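Local coordinates for protein aldehyde dehydrogenase (Burkholderia vietnamiensis, PDB 5KF0) that probably oxidises aldehydes to carboxylic acids with a nicotinamide cofactor, and forms a four-chain assembly that binds NADPH, at residues A53-A58 against E228-L233; V183-S188 against D222-D227; L233-T236 against A240-W243. All coordinates share one frame; numbering follows the deposited sequence.

Contact 1: residues A53-A58 against E228-L233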
loop_
_atom_site.group_PDB
_atom_site.type_symbol
_atom_site.label_atom_id
_atom_site.label_comp_id
_atom_site.label_asym_id
_atom_site.label_seq_id
_atom_site.Cartn_x
_atom_site.Cartn_y
_atom_site.Cartn_z
ATOM N N ALA A 53 -35.305 6.224 -19.228
ATOM C CA ALA A 53 -35.550 7.176 -18.146
ATOM C C ALA A 53 -34.620 6.918 -16.967
ATOM O O ALA A 53 -34.151 7.862 -16.320
ATOM C CB ALA A 53 -37.014 7.111 -17.696
ATOM N N ALA A 54 -34.352 5.643 -16.670
ATOM C CA ALA A 54 -33.447 5.303 -15.579
ATOM C C ALA A 54 -32.038 5.800 -15.860
ATOM O O ALA A 54 -31.350 6.283 -14.948
ATOM C CB ALA A 54 -33.441 3.790 -15.364
ATOM N N ILE A 55 -31.580 5.661 -17.110
ATOM C CA ILE A 55 -30.237 6.123 -17.461
ATOM C C ILE A 55 -30.150 7.640 -17.342
ATOM O O ILE A 55 -29.162 8.183 -16.831
ATOM C CB ILE A 55 -29.852 5.648 -18.876
ATOM C CG1 ILE A 55 -29.855 4.115 -18.943
ATOM C CG2 ILE A 55 -28.470 6.204 -19.283
ATOM C CD1 ILE A 55 -29.754 3.580 -20.361
ATOM N N GLY A 56 -31.177 8.350 -17.811
ATOM C CA GLY A 56 -31.161 9.801 -17.693
ATOM C C GLY A 56 -31.149 10.253 -16.246
ATOM O O GLY A 56 -30.458 11.212 -15.886
ATOM N N ALA A 57 -31.897 9.553 -15.392
ATOM C CA ALA A 57 -31.892 9.881 -13.972
ATOM C C ALA A 57 -30.535 9.587 -13.347
ATOM O O ALA A 57 -30.077 10.327 -12.467
ATOM C CB ALA A 57 -32.999 9.110 -13.251
ATOM N N ALA A 58 -29.875 8.512 -13.793
ATOM C CA ALA A 58 -28.545 8.201 -13.284
ATOM C C ALA A 58 -27.562 9.308 -13.631
ATOM O O ALA A 58 -26.751 9.714 -12.789
ATOM C CB ALA A 58 -28.065 6.856 -13.845
ATOM N N GLU A 228 -24.451 5.088 -24.475
ATOM C CA GLU A 228 -23.151 5.696 -24.219
ATOM C C GLU A 228 -23.107 6.508 -22.934
ATOM O O GLU A 228 -22.018 6.936 -22.534
ATOM C CB GLU A 228 -22.733 6.581 -25.395
ATOM C CG GLU A 228 -23.507 7.876 -25.498
ATOM C CD GLU A 228 -22.898 8.842 -26.504
ATOM O OE1 GLU A 228 -21.898 8.475 -27.164
ATOM O OE2 GLU A 228 -23.421 9.971 -26.631
ATOM N N ARG A 229 -24.246 6.734 -22.273
ATOM C CA ARG A 229 -24.220 7.446 -20.999
ATOM C C ARG A 229 -23.705 6.577 -19.860
ATOM O O ARG A 229 -23.264 7.115 -18.833
ATOM C CB ARG A 229 -25.615 7.985 -20.681
ATOM C CG ARG A 229 -26.040 9.088 -21.647
ATOM C CD ARG A 229 -27.521 9.431 -21.509
ATOM N NE ARG A 229 -28.366 8.305 -21.903
ATOM C CZ ARG A 229 -29.689 8.289 -21.793
ATOM N NH1 ARG A 229 -30.324 9.353 -21.309
ATOM N NH2 ARG A 229 -30.377 7.214 -22.168
ATOM N N PHE A 230 -23.757 5.253 -20.017
ATOM C CA PHE A 230 -23.112 4.349 -19.078
ATOM C C PHE A 230 -21.604 4.406 -19.292
ATOM O O PHE A 230 -21.137 4.294 -20.429
ATOM C CB PHE A 230 -23.588 2.912 -19.300
ATOM C CG PHE A 230 -24.968 2.590 -18.762
ATOM C CD1 PHE A 230 -25.285 2.777 -17.424
ATOM C CD2 PHE A 230 -25.913 1.986 -19.594
ATOM C CE1 PHE A 230 -26.534 2.407 -16.932
ATOM C CE2 PHE A 230 -27.166 1.626 -19.112
ATOM C CZ PHE A 230 -27.484 1.845 -17.781
ATOM N N ARG A 231 -20.840 4.542 -18.205
ATOM C CA ARG A 231 -19.380 4.573 -18.298
ATOM C C ARG A 231 -18.735 3.226 -17.998
ATOM O O ARG A 231 -17.542 3.047 -18.282
ATOM C CB ARG A 231 -18.816 5.633 -17.349
ATOM C CG ARG A 231 -19.511 6.989 -17.468
ATOM C CD ARG A 231 -19.444 7.561 -18.876
ATOM N NE ARG A 231 -18.166 8.217 -19.141
ATOM C CZ ARG A 231 -17.916 9.502 -18.891
ATOM N NH1 ARG A 231 -18.858 10.280 -18.373
ATOM N NH2 ARG A 231 -16.720 10.011 -19.154
ATOM N N LEU A 232 -19.500 2.280 -17.461
ATOM C CA LEU A 232 -19.038 0.943 -17.128
ATOM C C LEU A 232 -20.194 -0.014 -17.342
ATOM O O LEU A 232 -21.326 0.292 -16.952
ATOM C CB LEU A 232 -18.559 0.854 -15.673
ATOM C CG LEU A 232 -18.352 -0.561 -15.122
ATOM C CD1 LEU A 232 -17.162 -1.242 -15.806
ATOM C CD2 LEU A 232 -18.167 -0.543 -13.605
ATOM N N LEU A 233 -19.915 -1.137 -17.996
ATOM C CA LEU A 233 -20.799 -2.296 -18.001
ATOM C C LEU A 233 -20.107 -3.377 -17.190
ATOM O O LEU A 233 -18.971 -3.750 -17.500
ATOM C CB LEU A 233 -21.079 -2.795 -19.419
ATOM C CG LEU A 233 -21.649 -4.221 -19.501
ATOM C CD1 LEU A 233 -23.083 -4.285 -18.960
ATOM C CD2 LEU A 233 -21.608 -4.749 -20.933
#

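Contact 2: residues V183-S188 against D222-D227. With NDP (NADPH dihydro-nicotinamide-adenine-dinucleotide phosphate), chain E.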
loop_
_atom_site.group_PDB
_atom_site.type_symbol
_atom_site.label_atom_id
_atom_site.label_comp_id
_atom_site.label_asym_id
_atom_site.label_seq_id
_atom_site.Cartn_x
_atom_site.Cartn_y
_atom_site.Cartn_z
ATOM N N VAL A 183 -27.772 1.270 -12.697
ATOM C CA VAL A 183 -29.010 0.636 -13.131
ATOM C C VAL A 183 -28.723 -0.858 -13.192
ATOM O O VAL A 183 -27.836 -1.284 -13.938
ATOM C CB VAL A 183 -29.482 1.153 -14.502
ATOM C CG1 VAL A 183 -30.839 0.523 -14.864
ATOM C CG2 VAL A 183 -29.596 2.702 -14.507
ATOM N N LEU A 184 -29.457 -1.642 -12.401
ATOM C CA LEU A 184 -29.258 -3.086 -12.301
ATOM C C LEU A 184 -30.384 -3.812 -13.023
ATOM O O LEU A 184 -31.563 -3.537 -12.776
ATOM C CB LEU A 184 -29.218 -3.532 -10.833
ATOM C CG LEU A 184 -29.271 -5.053 -10.574
ATOM C CD1 LEU A 184 -28.016 -5.753 -11.101
ATOM C CD2 LEU A 184 -29.471 -5.359 -9.080
ATOM N N LYS A 185 -30.017 -4.726 -13.915
ATOM C CA LYS A 185 -30.968 -5.635 -14.549
ATOM C C LYS A 185 -30.738 -7.029 -13.991
ATOM O O LYS A 185 -29.749 -7.687 -14.356
ATOM C CB LYS A 185 -30.806 -5.646 -16.071
ATOM C CG LYS A 185 -31.981 -6.342 -16.774
ATOM C CD LYS A 185 -31.595 -6.902 -18.150
ATOM C CE LYS A 185 -30.938 -8.280 -18.006
ATOM N NZ LYS A 185 -31.927 -9.272 -17.446
ATOM N N PRO A 186 -31.592 -7.521 -13.107
ATOM C CA PRO A 186 -31.436 -8.885 -12.607
ATOM C C PRO A 186 -31.883 -9.885 -13.663
ATOM O O PRO A 186 -32.485 -9.529 -14.678
ATOM C CB PRO A 186 -32.365 -8.914 -11.386
ATOM C CG PRO A 186 -33.509 -8.001 -11.818
ATOM C CD PRO A 186 -32.837 -6.890 -12.623
ATOM N N ALA A 187 -31.598 -11.156 -13.394
ATOM C CA ALA A 187 -32.107 -12.219 -14.252
ATOM C C ALA A 187 -33.629 -12.296 -14.158
ATOM O O ALA A 187 -34.204 -12.232 -13.066
ATOM C CB ALA A 187 -31.498 -13.565 -13.856
ATOM N N SER A 188 -34.284 -12.437 -15.318
ATOM C CA SER A 188 -35.746 -12.438 -15.345
ATOM C C SER A 188 -36.315 -13.647 -14.621
ATOM O O SER A 188 -37.446 -13.591 -14.113
ATOM C CB SER A 188 -36.247 -12.407 -16.792
ATOM O OG SER A 188 -35.794 -11.244 -17.469
ATOM N N ASP A 222 -31.064 -4.109 -24.796
ATOM C CA ASP A 222 -29.921 -3.611 -25.565
ATOM C C ASP A 222 -29.260 -2.409 -24.895
ATOM O O ASP A 222 -28.025 -2.293 -24.900
ATOM C CB ASP A 222 -30.344 -3.246 -26.989
ATOM C CG ASP A 222 -29.164 -2.787 -27.838
ATOM O OD1 ASP A 222 -28.350 -3.656 -28.231
ATOM O OD2 ASP A 222 -29.032 -1.566 -28.092
ATOM N N LEU A 223 -30.058 -1.505 -24.311
ATOM C CA LEU A 223 -29.489 -0.254 -23.800
ATOM C C LEU A 223 -28.531 -0.493 -22.637
ATOM O O LEU A 223 -27.635 0.325 -22.405
ATOM C CB LEU A 223 -30.600 0.706 -23.362
ATOM C CG LEU A 223 -31.400 1.306 -24.522
ATOM C CD1 LEU A 223 -32.624 2.043 -23.990
ATOM C CD2 LEU A 223 -30.534 2.230 -25.364
ATOM N N PHE A 224 -28.693 -1.596 -21.904
ATOM C CA PHE A 224 -27.745 -1.894 -20.828
ATOM C C PHE A 224 -26.331 -2.075 -21.350
ATOM O O PHE A 224 -25.370 -1.865 -20.606
ATOM C CB PHE A 224 -28.174 -3.143 -20.056
ATOM C CG PHE A 224 -29.302 -2.889 -19.107
ATOM C CD1 PHE A 224 -29.044 -2.420 -17.827
ATOM C CD2 PHE A 224 -30.617 -3.104 -19.490
ATOM C CE1 PHE A 224 -30.079 -2.168 -16.943
ATOM C CE2 PHE A 224 -31.657 -2.851 -18.601
ATOM C CZ PHE A 224 -31.382 -2.380 -17.335
ATOM N N THR A 225 -26.183 -2.476 -22.607
ATOM C CA THR A 225 -24.862 -2.626 -23.205
ATOM C C THR A 225 -24.447 -1.423 -24.045
ATOM O O THR A 225 -23.284 -0.991 -23.976
ATOM C CB THR A 225 -24.826 -3.895 -24.061
ATOM O OG1 THR A 225 -24.988 -5.044 -23.211
ATOM C CG2 THR A 225 -23.506 -4.015 -24.844
ATOM N N THR A 226 -25.363 -0.854 -24.830
ATOM C CA THR A 226 -24.965 0.102 -25.862
ATOM C C THR A 226 -25.125 1.572 -25.478
ATOM O O THR A 226 -24.512 2.420 -26.131
ATOM C CB THR A 226 -25.745 -0.150 -27.167
ATOM O OG1 THR A 226 -27.144 0.111 -26.968
ATOM C CG2 THR A 226 -25.565 -1.597 -27.630
ATOM N N ASP A 227 -25.929 1.921 -24.474
ATOM C CA ASP A 227 -26.133 3.345 -24.207
ATOM C C ASP A 227 -24.818 3.999 -23.786
ATOM O O ASP A 227 -24.133 3.527 -22.872
ATOM C CB ASP A 227 -27.204 3.555 -23.133
ATOM C CG ASP A 227 -27.746 4.975 -23.132
ATOM O OD1 ASP A 227 -26.993 5.893 -22.746
ATOM O OD2 ASP A 227 -28.917 5.172 -23.523
HETATM P PA NDP E . -26.991 -15.821 -18.807
HETATM O O1A NDP E . -25.781 -15.416 -19.580
HETATM O O2A NDP E . -27.948 -16.691 -19.623
HETATM O O5B NDP E . -27.792 -14.570 -18.243
HETATM C C5B NDP E . -27.100 -13.702 -17.310
HETATM C C4B NDP E . -27.741 -12.341 -17.349
HETATM O O4B NDP E . -27.473 -11.717 -18.625
HETATM C C3B NDP E . -29.268 -12.339 -17.194
HETATM O O3B NDP E . -29.692 -11.173 -16.493
HETATM C C2B NDP E . -29.726 -12.264 -18.651
HETATM O O2B NDP E . -31.045 -11.710 -18.840
HETATM C C1B NDP E . -28.697 -11.281 -19.178
HETATM N N9A NDP E . -28.573 -11.257 -20.630
HETATM C C8A NDP E . -28.437 -12.310 -21.496
HETATM N N7A NDP E . -28.286 -11.951 -22.750
HETATM C C5A NDP E . -28.329 -10.567 -22.703
HETATM C C6A NDP E . -28.217 -9.577 -23.699
HETATM N N6A NDP E . -28.064 -9.841 -25.003
HETATM N N1A NDP E . -28.283 -8.283 -23.308
HETATM C C2A NDP E . -28.459 -8.008 -22.013
HETATM N N3A NDP E . -28.584 -8.853 -20.987
HETATM C C4A NDP E . -28.510 -10.125 -21.403
HETATM O O3 NDP E . -26.531 -16.603 -17.503
HETATM P PN NDP E . -27.331 -17.366 -16.358
HETATM O O1N NDP E . -28.305 -16.442 -15.726
HETATM O O2N NDP E . -27.902 -18.617 -16.975
HETATM O O5D NDP E . -26.226 -17.741 -15.285
HETATM C C5D NDP E . -25.301 -18.835 -15.404
HETATM C C4D NDP E . -23.997 -18.314 -15.955
HETATM O O4D NDP E . -23.468 -17.281 -15.082
HETATM C C3D NDP E . -22.923 -19.401 -16.047
HETATM O O3D NDP E . -22.170 -19.331 -17.253
HETATM C C2D NDP E . -22.070 -19.115 -14.811
HETATM O O2D NDP E . -20.736 -19.609 -14.835
HETATM C C1D NDP E . -22.124 -17.594 -14.768
HETATM N N1N NDP E . -21.779 -17.161 -13.419
HETATM C C2N NDP E . -20.658 -16.402 -13.174
HETATM C C3N NDP E . -20.228 -16.124 -11.927
HETATM C C7N NDP E . -19.066 -15.232 -11.666
HETATM O O7N NDP E . -19.087 -14.538 -10.640
HETATM N N7N NDP E . -18.025 -15.263 -12.496
HETATM C C4N NDP E . -20.899 -16.744 -10.755
HETATM C C5N NDP E . -22.255 -17.247 -11.116
HETATM C C6N NDP E . -22.589 -17.485 -12.371
HETATM P P2B NDP E . -32.381 -12.660 -18.783
HETATM O O1X NDP E . -31.967 -14.007 -18.322
HETATM O O2X NDP E . -33.304 -11.887 -17.887
HETATM O O3X NDP E . -32.948 -12.680 -20.187
#

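Contact 3: residues L233-T236 against A240-W243. With NDP (NADPH dihydro-nicotinamide-adenine-dinucleotide phosphate), chain E.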
loop_
_atom_site.group_PDB
_atom_site.type_symbol
_atom_site.label_atom_id
_atom_site.label_comp_id
_atom_site.label_asym_id
_atom_site.label_seq_id
_atom_site.Cartn_x
_atom_site.Cartn_y
_atom_site.Cartn_z
ATOM N N LEU A 233 -19.915 -1.137 -17.996
ATOM C CA LEU A 233 -20.799 -2.296 -18.001
ATOM C C LEU A 233 -20.107 -3.377 -17.190
ATOM O O LEU A 233 -18.971 -3.750 -17.500
ATOM C CB LEU A 233 -21.079 -2.795 -19.419
ATOM C CG LEU A 233 -21.649 -4.221 -19.501
ATOM C CD1 LEU A 233 -23.083 -4.285 -18.960
ATOM C CD2 LEU A 233 -21.608 -4.749 -20.933
ATOM N N SER A 234 -20.763 -3.857 -16.140
ATOM C CA SER A 234 -20.234 -4.974 -15.365
ATOM C C SER A 234 -21.252 -6.102 -15.447
ATOM O O SER A 234 -22.373 -5.973 -14.944
ATOM C CB SER A 234 -19.934 -4.563 -13.923
ATOM O OG SER A 234 -19.456 -5.669 -13.173
ATOM N N PHE A 235 -20.851 -7.191 -16.099
ATOM C CA PHE A 235 -21.726 -8.293 -16.477
ATOM C C PHE A 235 -21.281 -9.559 -15.769
ATOM O O PHE A 235 -20.100 -9.925 -15.827
ATOM C CB PHE A 235 -21.701 -8.500 -18.001
ATOM C CG PHE A 235 -22.388 -9.774 -18.451
ATOM C CD1 PHE A 235 -23.740 -9.774 -18.747
ATOM C CD2 PHE A 235 -21.676 -10.969 -18.558
ATOM C CE1 PHE A 235 -24.379 -10.947 -19.146
ATOM C CE2 PHE A 235 -22.305 -12.145 -18.950
ATOM C CZ PHE A 235 -23.663 -12.132 -19.248
ATOM N N THR A 236 -22.220 -10.225 -15.094
ATOM C CA THR A 236 -21.994 -11.562 -14.549
ATOM C C THR A 236 -22.994 -12.517 -15.190
ATOM O O THR A 236 -24.213 -12.316 -15.078
ATOM C CB THR A 236 -22.126 -11.573 -13.021
ATOM O OG1 THR A 236 -21.189 -10.641 -12.455
ATOM C CG2 THR A 236 -21.825 -12.979 -12.467
ATOM N N ALA A 240 -20.794 -17.094 -23.331
ATOM C CA ALA A 240 -21.301 -16.815 -24.672
ATOM C C ALA A 240 -21.947 -15.440 -24.734
ATOM O O ALA A 240 -21.806 -14.723 -25.732
ATOM C CB ALA A 240 -22.302 -17.888 -25.106
ATOM N N VAL A 241 -22.659 -15.050 -23.678
ATOM C CA VAL A 241 -23.279 -13.729 -23.658
ATOM C C VAL A 241 -22.238 -12.647 -23.384
ATOM O O VAL A 241 -22.203 -11.615 -24.065
ATOM C CB VAL A 241 -24.413 -13.685 -22.619
ATOM C CG1 VAL A 241 -24.895 -12.247 -22.422
ATOM C CG2 VAL A 241 -25.569 -14.585 -23.058
ATOM N N GLY A 242 -21.405 -12.857 -22.358
ATOM C CA GLY A 242 -20.482 -11.817 -21.924
ATOM C C GLY A 242 -19.551 -11.342 -23.021
ATOM O O GLY A 242 -19.352 -10.139 -23.206
ATOM N N TRP A 243 -18.945 -12.276 -23.756
ATOM C CA TRP A 243 -18.014 -11.863 -24.803
ATOM C C TRP A 243 -18.740 -11.174 -25.954
ATOM O O TRP A 243 -18.175 -10.280 -26.598
ATOM C CB TRP A 243 -17.209 -13.068 -25.302
ATOM C CG TRP A 243 -16.289 -13.613 -24.238
ATOM C CD1 TRP A 243 -16.330 -14.858 -23.671
ATOM C CD2 TRP A 243 -15.203 -12.919 -23.609
ATOM N NE1 TRP A 243 -15.336 -14.977 -22.719
ATOM C CE2 TRP A 243 -14.621 -13.807 -22.675
ATOM C CE3 TRP A 243 -14.652 -11.642 -23.763
ATOM C CZ2 TRP A 243 -13.522 -13.449 -21.876
ATOM C CZ3 TRP A 243 -13.559 -11.286 -22.970
ATOM C CH2 TRP A 243 -13.004 -12.190 -22.041
HETATM P PA NDP E . -26.991 -15.821 -18.807
HETATM O O1A NDP E . -25.781 -15.416 -19.580
HETATM O O2A NDP E . -27.948 -16.691 -19.623
HETATM O O5B NDP E . -27.792 -14.570 -18.243
HETATM C C5B NDP E . -27.100 -13.702 -17.310
HETATM C C4B NDP E . -27.741 -12.341 -17.349
HETATM O O4B NDP E . -27.473 -11.717 -18.625
HETATM C C3B NDP E . -29.268 -12.339 -17.194
HETATM O O3B NDP E . -29.692 -11.173 -16.493
HETATM C C2B NDP E . -29.726 -12.264 -18.651
HETATM O O2B NDP E . -31.045 -11.710 -18.840
HETATM C C1B NDP E . -28.697 -11.281 -19.178
HETATM N N9A NDP E . -28.573 -11.257 -20.630
HETATM C C8A NDP E . -28.437 -12.310 -21.496
HETATM N N7A NDP E . -28.286 -11.951 -22.750
HETATM C C5A NDP E . -28.329 -10.567 -22.703
HETATM C C6A NDP E . -28.217 -9.577 -23.699
HETATM N N6A NDP E . -28.064 -9.841 -25.003
HETATM N N1A NDP E . -28.283 -8.283 -23.308
HETATM C C2A NDP E . -28.459 -8.008 -22.013
HETATM N N3A NDP E . -28.584 -8.853 -20.987
HETATM C C4A NDP E . -28.510 -10.125 -21.403
HETATM O O3 NDP E . -26.531 -16.603 -17.503
HETATM P PN NDP E . -27.331 -17.366 -16.358
HETATM O O1N NDP E . -28.305 -16.442 -15.726
HETATM O O2N NDP E . -27.902 -18.617 -16.975
HETATM O O5D NDP E . -26.226 -17.741 -15.285
HETATM C C5D NDP E . -25.301 -18.835 -15.404
HETATM C C4D NDP E . -23.997 -18.314 -15.955
HETATM O O4D NDP E . -23.468 -17.281 -15.082
HETATM C C3D NDP E . -22.923 -19.401 -16.047
HETATM O O3D NDP E . -22.170 -19.331 -17.253
HETATM C C2D NDP E . -22.070 -19.115 -14.811
HETATM O O2D NDP E . -20.736 -19.609 -14.835
HETATM C C1D NDP E . -22.124 -17.594 -14.768
HETATM N N1N NDP E . -21.779 -17.161 -13.419
HETATM C C2N NDP E . -20.658 -16.402 -13.174
HETATM C C3N NDP E . -20.228 -16.124 -11.927
HETATM C C7N NDP E . -19.066 -15.232 -11.666
HETATM O O7N NDP E . -19.087 -14.538 -10.640
HETATM N N7N NDP E . -18.025 -15.263 -12.496
HETATM C C4N NDP E . -20.899 -16.744 -10.755
HETATM C C5N NDP E . -22.255 -17.247 -11.116
HETATM C C6N NDP E . -22.589 -17.485 -12.371
HETATM P P2B NDP E . -32.381 -12.660 -18.783
HETATM O O1X NDP E . -31.967 -14.007 -18.322
HETATM O O2X NDP E . -33.304 -11.887 -17.887
HETATM O O3X NDP E . -32.948 -12.680 -20.187
#

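Contact 1: residues A53-A58 against E228-L233
Ile55 points from helix 48-60 into the angle between Arg229 and Phe230, and its two branches part company there: CG2 goes to the arginine, the CG1-CD1 arm to the phenylalanine. With CG2 anti to the backbone N and CG1 beside it (chi1 -61°), one residue serves both neighbours, crossing each side chain at about a right angle. The methyl CG2 lies over one face of the Arg229 guanidinium, 3.2 Å above its plane and shifted toward the rim; its nearest atom there is NE, 3.4 Å from Ile55 CG2. Arg229 reaches this position because its chain bends at chi3 (-65°), which swings the guanidinium over Ile55, with Arg229 NH1 3.7 Å from Gly56 N, a packing contact. The guanidinium is held by charge from elsewhere: NH2 forms salt bridges with Asp52, one turn earlier on the helix, and with Asp227, so its contact with Ile55 is by the face while NH2 serves the carboxylates. On the other branch, Ile55 CD1 rests 3.5 Å from Phe230 CE2, and CG1 sits equally close to Phe230 CZ. Phe230 also packs on Val183 and Ser156, linking the helix to strands 182-185 and 155-158. Helix 48-60 thus packs on the loop that leads into strand 232-236, touching the sheet itself through Ala54 on Val183, at the margin of the Rossmann-like cofactor domain of aldehyde dehydrogenases.

Contact 2: residues V183-S188 against D222-D227
Lys185 lays its CB over one face of the Phe224 ring, a CH-pi contact with the carbon 3.7 Å from the ring centroid and 19° off the normal. The same ring receives Val183 CG1, 3.5 Å from Phe224 CE1. These two residues, alternate on strand 182-185, are thus both covered by one phenylalanine of helix 222-226; the axes of residues 183-185 and 222-226 make 130°. A chi1 of -167° runs the lysine chain on along the ring at lengthening distance, CG 4.0 Å and CD 4.1 Å from Phe224 CE2, before bends at chi3 and chi4 carry NZ to NADPH. There Lys185 NZ reaches the ribose oxygens O2B, at 2.9 Å, and O3B, and the phosphate oxygen O2X; its N-H groups are shared among these, Pro186 O, met from above the carbonyl plane, and Ala216 O. Ser188 adds two bonds to O2X, from OG at 2.6 Å and from its backbone N. A positive lysine here would probably offset the charge of the 2'-phosphate. Farther out, Ile51 of helix 48-60 and Ile158 of strand 155-158 pack on Phe224, while Thr226 OG1 bonds Asp222 OD2 one turn back within the short helix. Phe224 thereby backs the root of a lysine whose tip serves the cofactor, in the Rossmann-like site where aldehyde dehydrogenases bind the adenosine ribose and, in this complex, the 2'-phosphate of NADPH.

Contact 3: residues L233-T236 against A240-W243
Phe235 sets its ring against bare helix backbone, CE2 standing 3.5 Å from Gly242 CA. Gly242 brings no side chain between the two, and the ring can come close to the main chain. The next ring atom, Phe235 CZ, meets Val241 CG1 at 3.4 Å; the two side chains cross at about a right angle. It is the extended first torsion of the phenylalanine, chi1 170°, that places the ring beside Gly242 and Val241. Phe235 and Val241 also line the cofactor pocket. The ribose oxygen O4B of NADPH lies at the edge of the ring, near its plane and 3.2 Å from Phe235 CE1, and Val241 CG1 touches adenine N7A at 3.4 Å. Next along the strand, Thr236 turns its methyl CG2 to the nicotinamide, 3.6 Å from C3N. Leu256 of strand 253-257, Leu258 just beyond it and Ile158 of strand 155-158 pack round Phe235. The contact thus lies at the start of a beta-alpha-beta unit, strand 232-236, helix 239-248 and strand 253-257, with helix 239-248 packed on the sheet, beside the cofactor.

From the N terminus, contact 1 closes the longest loop, bringing helix 48-60 to residues 228-233 across some 170 residues. Contact 2 is nested inside that loop, joining strand 182-185 to the short helix 222-226. Contact 3 follows contact 2 in series and begins on Leu233, where contact 1 ends, closing the short turn into helix 239-248. Contacts 1 and 2 touch directly: Phe230 packs on Leu223 O and Ile55 on Asp227. Leu233 in turn reaches Phe224 O, joining contact 2 to strand 232-236. Together they tie three helices to one mixed sheet, and contacts 2 and 3 both touch the bound NADPH.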